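Local coordinates for protein alpha-ketoglutarate-dependent non-heme iron oxygenase EasH (Aspergillus japonicus, PDB 5M0T) that probably oxidises an ergot-alkaloid intermediate on the way to cycloclavine, using a non-heme iron(II) centre and 2-oxoglutarate, at residues R47-W59 / A72-L86. Numbering follows the deposited sequence.
Sequences RFNGEIDPHMKQW and AGMRQLSSLPLFSKL
Two donors grip Glu51 OE1: Ser84 OG, 2.7 Å away and above the carboxylate plane, and the amide Leu86 N, which reaches the syn lone pair at 3.1 Å with an N-H...O angle of 163°. The other oxygen, Glu51 OE2, accepts Lys85 N at 3.2 Å. A carboxylate suits this place because the first amides of helix 85-91 lack acceptors in their own helix, and its negative charge probably interacts favourably with the positive end of the helix dipole. Ser84 is the N-cap; having OG anti to its backbone N (chi1 -177°) places the hydroxyl to donate to Glu51 and accept from the amide of Phe87.

Next to this cap, Phe48 turns its ring edge to Ser84 OG and Leu80 CD1, whereas Ile52 CD1 touches Leu77 and lies 3.8 Å from Leu80 CD2. His55 lays a ring face over Phe83 CD1, the planes inclined at 46°. Met56 SD rests on Leu77 CB at 3.7 Å, its flexible thioether chain also reaching Val119 of strand 112-122.

Gln76 N donates to Lys57 O at 3.2 Å, and Lys57 NZ returns a bond to Gln76 O at 3.1 Å, its charge paired with Asp275 of the second subunit. Trp59 packs its CE3 against the Gln76 side chain.

A weak bond from Trp59 N to Met74 O and that from Gln76 N flank Gln58 and Arg75, a non-hydrogen-bonded antiparallel pair forming a single bridge on the outer edge of strand 75-77. Its other side joins strand 112-122 in the main sheet of the cupin-type double-stranded beta-helix, near the 2-oxoglutarate pocket.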
loop_
_atom_site.group_PDB
_atom_site.type_symbol
_atom_site.label_atom_id
_atom_site.label_comp_id
_atom_site.label_asym_id
_atom_site.label_seq_id
_atom_site.Cartn_x
_atom_site.Cartn_y
_atom_site.Cartn_z
ATOM N N ARG A 47 3.956 32.090 0.466
ATOM C CA ARG A 47 4.662 31.420 1.565
ATOM C C ARG A 47 5.150 30.018 1.193
ATOM O O ARG A 47 6.277 29.658 1.525
ATOM C CB ARG A 47 3.813 31.377 2.852
ATOM C CG ARG A 47 3.852 32.676 3.644
ATOM C CD ARG A 47 3.108 32.571 4.961
ATOM N NE ARG A 47 1.675 32.313 4.766
ATOM C CZ ARG A 47 1.004 31.226 5.165
ATOM N NH1 ARG A 47 1.597 30.228 5.823
ATOM N NH2 ARG A 47 -0.301 31.141 4.917
ATOM N N PHE A 48 4.318 29.239 0.502
ATOM C CA PHE A 48 4.731 27.916 0.026
ATOM C C PHE A 48 5.929 28.023 -0.925
ATOM O O PHE A 48 6.921 27.328 -0.742
ATOM C CB PHE A 48 3.572 27.181 -0.660
ATOM C CG PHE A 48 3.891 25.755 -1.028
ATOM C CD1 PHE A 48 4.155 24.819 -0.040
ATOM C CD2 PHE A 48 3.931 25.349 -2.360
ATOM C CE1 PHE A 48 4.458 23.512 -0.363
ATOM C CE2 PHE A 48 4.224 24.040 -2.691
ATOM C CZ PHE A 48 4.485 23.122 -1.694
ATOM N N ASN A 49 5.838 28.913 -1.913
ATOM C CA ASN A 49 6.976 29.198 -2.810
ATOM C C ASN A 49 8.250 29.580 -2.054
ATOM O O ASN A 49 9.318 29.061 -2.370
ATOM C CB ASN A 49 6.623 30.283 -3.843
ATOM C CG ASN A 49 5.787 29.743 -4.999
ATOM O OD1 ASN A 49 5.893 28.576 -5.371
ATOM N ND2 ASN A 49 4.938 30.596 -5.563
ATOM N N GLY A 50 8.130 30.461 -1.056
ATOM C CA GLY A 50 9.259 30.829 -0.196
ATOM C C GLY A 50 9.953 29.628 0.434
ATOM O O GLY A 50 11.178 29.525 0.385
ATOM N N GLU A 51 9.159 28.716 1.005
ATOM C CA GLU A 51 9.665 27.466 1.604
ATOM C C GLU A 51 10.317 26.520 0.578
ATOM O O GLU A 51 11.333 25.887 0.866
ATOM C CB GLU A 51 8.535 26.712 2.344
ATOM C CG GLU A 51 8.013 27.408 3.601
ATOM C CD GLU A 51 7.175 26.503 4.515
ATOM O OE1 GLU A 51 6.153 25.916 4.065
ATOM O OE2 GLU A 51 7.545 26.383 5.709
ATOM N N ILE A 52 9.714 26.423 -0.603
ATOM C CA ILE A 52 10.134 25.469 -1.647
ATOM C C ILE A 52 11.413 25.872 -2.403
ATOM O O ILE A 52 12.260 25.014 -2.674
ATOM C CB ILE A 52 8.974 25.222 -2.654
ATOM C CG1 ILE A 52 7.871 24.407 -1.977
ATOM C CG2 ILE A 52 9.438 24.526 -3.935
ATOM C CD1 ILE A 52 8.303 23.078 -1.386
ATOM N N ASP A 53 11.540 27.156 -2.732
ATOM C CA ASP A 53 12.599 27.646 -3.640
ATOM C C ASP A 53 13.979 26.966 -3.478
ATOM O O ASP A 53 14.456 26.331 -4.427
ATOM C CB ASP A 53 12.725 29.188 -3.571
ATOM C CG ASP A 53 11.545 29.922 -4.252
ATOM O OD1 ASP A 53 11.414 31.143 -4.017
ATOM O OD2 ASP A 53 10.742 29.303 -5.000
ATOM N N PRO A 54 14.581 27.024 -2.271
ATOM C CA PRO A 54 15.967 26.559 -2.153
ATOM C C PRO A 54 16.254 25.045 -2.300
ATOM O O PRO A 54 17.432 24.684 -2.337
ATOM C CB PRO A 54 16.383 27.044 -0.748
ATOM C CG PRO A 54 15.313 27.991 -0.305
ATOM C CD PRO A 54 14.074 27.493 -0.970
ATOM N N HIS A 55 15.242 24.181 -2.402
ATOM C CA HIS A 55 15.480 22.723 -2.514
ATOM C C HIS A 55 15.298 22.121 -3.932
ATOM O O HIS A 55 15.486 20.903 -4.111
ATOM C CB HIS A 55 14.565 21.951 -1.548
ATOM C CG HIS A 55 14.648 22.390 -0.123
ATOM N ND1 HIS A 55 15.522 21.827 0.778
ATOM C CD2 HIS A 55 13.959 23.334 0.556
ATOM C CE1 HIS A 55 15.379 22.422 1.950
ATOM N NE2 HIS A 55 14.435 23.338 1.840
ATOM N N MET A 56 14.923 22.941 -4.922
ATOM C CA MET A 56 14.581 22.425 -6.275
ATOM C C MET A 56 15.814 21.951 -7.064
ATOM O O MET A 56 16.902 22.513 -6.909
ATOM C CB MET A 56 13.821 23.490 -7.101
ATOM C CG MET A 56 12.436 23.872 -6.575
ATOM S SD MET A 56 11.215 22.546 -6.755
ATOM C CE MET A 56 10.843 22.632 -8.514
ATOM N N LYS A 57 15.630 20.920 -7.895
ATOM C CA LYS A 57 16.672 20.460 -8.834
ATOM C C LYS A 57 16.121 19.592 -9.987
ATOM O O LYS A 57 14.949 19.233 -10.014
ATOM C CB LYS A 57 17.835 19.747 -8.091
ATOM C CG LYS A 57 17.648 18.267 -7.761
ATOM C CD LYS A 57 16.385 17.974 -6.978
ATOM C CE LYS A 57 16.298 16.488 -6.681
ATOM N NZ LYS A 57 14.879 16.069 -6.586
ATOM N N GLN A 58 16.999 19.264 -10.930
ATOM C CA GLN A 58 16.653 18.462 -12.107
ATOM C C GLN A 58 16.406 16.989 -11.729
ATOM O O GLN A 58 17.009 16.478 -10.783
ATOM C CB GLN A 58 17.779 18.573 -13.161
ATOM C CG GLN A 58 17.442 18.037 -14.553
ATOM C CD GLN A 58 16.319 18.801 -15.256
ATOM O OE1 GLN A 58 16.019 19.955 -14.929
ATOM N NE2 GLN A 58 15.695 18.158 -16.234
ATOM N N TRP A 59 15.508 16.325 -12.462
ATOM C CA TRP A 59 15.302 14.873 -12.322
ATOM C C TRP A 59 16.556 14.102 -12.782
ATOM O O TRP A 59 17.007 14.275 -13.928
ATOM C CB TRP A 59 14.085 14.413 -13.140
ATOM C CG TRP A 59 13.912 12.907 -13.177
ATOM C CD1 TRP A 59 14.436 12.034 -14.100
ATOM C CD2 TRP A 59 13.180 12.105 -12.244
ATOM N NE1 TRP A 59 14.073 10.745 -13.795
ATOM C CE2 TRP A 59 13.302 10.755 -12.661
ATOM C CE3 TRP A 59 12.431 12.393 -11.094
ATOM C CZ2 TRP A 59 12.694 9.696 -11.968
ATOM C CZ3 TRP A 59 11.836 11.353 -10.406
ATOM C CH2 TRP A 59 11.970 10.014 -10.844
ATOM N N ALA A 72 11.125 12.813 -16.836
ATOM C CA ALA A 72 12.371 13.290 -17.463
ATOM C C ALA A 72 12.140 14.679 -18.087
ATOM O O ALA A 72 11.063 14.946 -18.635
ATOM C CB ALA A 72 12.863 12.294 -18.519
ATOM N N GLY A 73 13.136 15.561 -17.968
ATOM C CA GLY A 73 13.058 16.948 -18.474
ATOM C C GLY A 73 12.441 17.990 -17.539
ATOM O O GLY A 73 12.517 19.195 -17.813
ATOM N N MET A 74 11.824 17.543 -16.439
ATOM C CA MET A 74 11.189 18.447 -15.475
ATOM C C MET A 74 12.139 18.737 -14.328
ATOM O O MET A 74 13.012 17.908 -14.009
ATOM C CB MET A 74 9.932 17.816 -14.896
ATOM C CG MET A 74 8.790 17.721 -15.881
ATOM S SD MET A 74 7.325 17.012 -15.110
ATOM C CE MET A 74 6.046 17.973 -15.919
ATOM N N ARG A 75 11.958 19.911 -13.716
ATOM C CA ARG A 75 12.471 20.161 -12.369
ATOM C C ARG A 75 11.420 19.622 -11.392
ATOM O O ARG A 75 10.235 19.905 -11.546
ATOM C CB ARG A 75 12.722 21.649 -12.149
ATOM C CG ARG A 75 13.741 22.255 -13.113
ATOM C CD ARG A 75 14.067 23.704 -12.764
ATOM N NE ARG A 75 14.692 23.804 -11.437
ATOM C CZ ARG A 75 15.993 23.661 -11.168
ATOM N NH1 ARG A 75 16.889 23.426 -12.134
ATOM N NH2 ARG A 75 16.404 23.769 -9.908
ATOM N N GLN A 76 11.846 18.818 -10.416
ATOM C CA GLN A 76 10.927 18.257 -9.433
ATOM C C GLN A 76 11.526 18.164 -8.028
ATOM O O GLN A 76 12.725 17.911 -7.858
ATOM C CB GLN A 76 10.359 16.891 -9.890
ATOM C CG GLN A 76 11.325 15.695 -9.892
ATOM C CD GLN A 76 11.467 14.955 -8.553
ATOM O OE1 GLN A 76 10.564 14.952 -7.720
ATOM N NE2 GLN A 76 12.612 14.310 -8.356
ATOM N N LEU A 77 10.670 18.402 -7.038
ATOM C CA LEU A 77 10.949 18.116 -5.635
ATOM C C LEU A 77 9.746 17.361 -5.097
ATOM O O LEU A 77 8.625 17.790 -5.318
ATOM C CB LEU A 77 11.130 19.410 -4.847
ATOM C CG LEU A 77 11.396 19.283 -3.334
ATOM C CD1 LEU A 77 12.758 18.650 -3.065
ATOM C CD2 LEU A 77 11.265 20.640 -2.669
ATOM N N SER A 78 9.983 16.248 -4.404
ATOM C CA SER A 78 8.931 15.445 -3.801
ATOM C C SER A 78 9.225 15.226 -2.304
ATOM O O SER A 78 10.088 15.876 -1.759
ATOM C CB SER A 78 8.790 14.147 -4.584
ATOM O OG SER A 78 8.441 14.440 -5.922
ATOM N N SER A 79 8.489 14.344 -1.636
ATOM C CA SER A 79 8.577 14.199 -0.171
ATOM C C SER A 79 8.543 15.586 0.527
ATOM O O SER A 79 9.439 15.948 1.311
ATOM C CB SER A 79 9.829 13.387 0.199
ATOM O OG SER A 79 9.840 12.137 -0.479
ATOM N N LEU A 80 7.499 16.348 0.191
ATOM C CA LEU A 80 7.317 17.740 0.620
ATOM C C LEU A 80 6.888 17.921 2.086
ATOM O O LEU A 80 6.970 19.032 2.595
ATOM C CB LEU A 80 6.303 18.456 -0.277
ATOM C CG LEU A 80 6.615 18.562 -1.774
ATOM C CD1 LEU A 80 5.452 19.177 -2.539
ATOM C CD2 LEU A 80 7.874 19.376 -1.997
ATOM N N PRO A 81 6.431 16.854 2.769
ATOM C CA PRO A 81 6.368 16.980 4.228
ATOM C C PRO A 81 7.718 17.294 4.886
ATOM O O PRO A 81 7.757 17.936 5.949
ATOM C CB PRO A 81 5.868 15.609 4.668
ATOM C CG PRO A 81 4.994 15.173 3.553
ATOM C CD PRO A 81 5.690 15.662 2.308
ATOM N N LEU A 82 8.809 16.859 4.258
ATOM C CA LEU A 82 10.157 17.091 4.790
ATOM C C LEU A 82 10.619 18.543 4.638
ATOM O O LEU A 82 11.467 18.993 5.399
ATOM C CB LEU A 82 11.173 16.156 4.108
ATOM C CG LEU A 82 12.069 15.367 5.072
ATOM C CD1 LEU A 82 12.926 14.417 4.245
ATOM C CD2 LEU A 82 12.931 16.248 5.980
ATOM N N PHE A 83 10.048 19.272 3.675
ATOM C CA PHE A 83 10.536 20.599 3.276
ATOM C C PHE A 83 9.584 21.773 3.546
ATOM O O PHE A 83 10.021 22.922 3.478
ATOM C CB PHE A 83 10.911 20.581 1.794
ATOM C CG PHE A 83 11.845 19.456 1.419
ATOM C CD1 PHE A 83 13.183 19.481 1.804
ATOM C CD2 PHE A 83 11.390 18.357 0.685
ATOM C CE1 PHE A 83 14.053 18.454 1.468
ATOM C CE2 PHE A 83 12.259 17.318 0.349
ATOM C CZ PHE A 83 13.594 17.373 0.733
ATOM N N SER A 84 8.315 21.503 3.876
ATOM C CA SER A 84 7.288 22.553 3.968
ATOM C C SER A 84 6.356 22.424 5.180
ATOM O O SER A 84 5.555 21.490 5.274
ATOM C CB SER A 84 6.446 22.572 2.696
ATOM O OG SER A 84 5.498 23.620 2.734
ATOM N N LYS A 85 6.465 23.389 6.090
ATOM C CA LYS A 85 5.580 23.518 7.244
ATOM C C LYS A 85 4.146 23.769 6.798
ATOM O O LYS A 85 3.208 23.195 7.365
ATOM C CB LYS A 85 6.061 24.654 8.167
ATOM C CG LYS A 85 5.411 24.685 9.551
ATOM C CD LYS A 85 6.076 25.736 10.429
ATOM C CE LYS A 85 5.237 26.056 11.658
ATOM N NZ LYS A 85 4.781 24.836 12.380
ATOM N N LEU A 86 3.986 24.608 5.778
ATOM C CA LEU A 86 2.679 24.893 5.205
ATOM C C LEU A 86 2.012 23.620 4.643
ATOM O O LEU A 86 0.791 23.462 4.746
ATOM C CB LEU A 86 2.802 25.984 4.133
ATOM C CG LEU A 86 1.500 26.545 3.530
ATOM C CD1 LEU A 86 1.659 28.036 3.202
ATOM C CD2 LEU A 86 1.017 25.755 2.301
#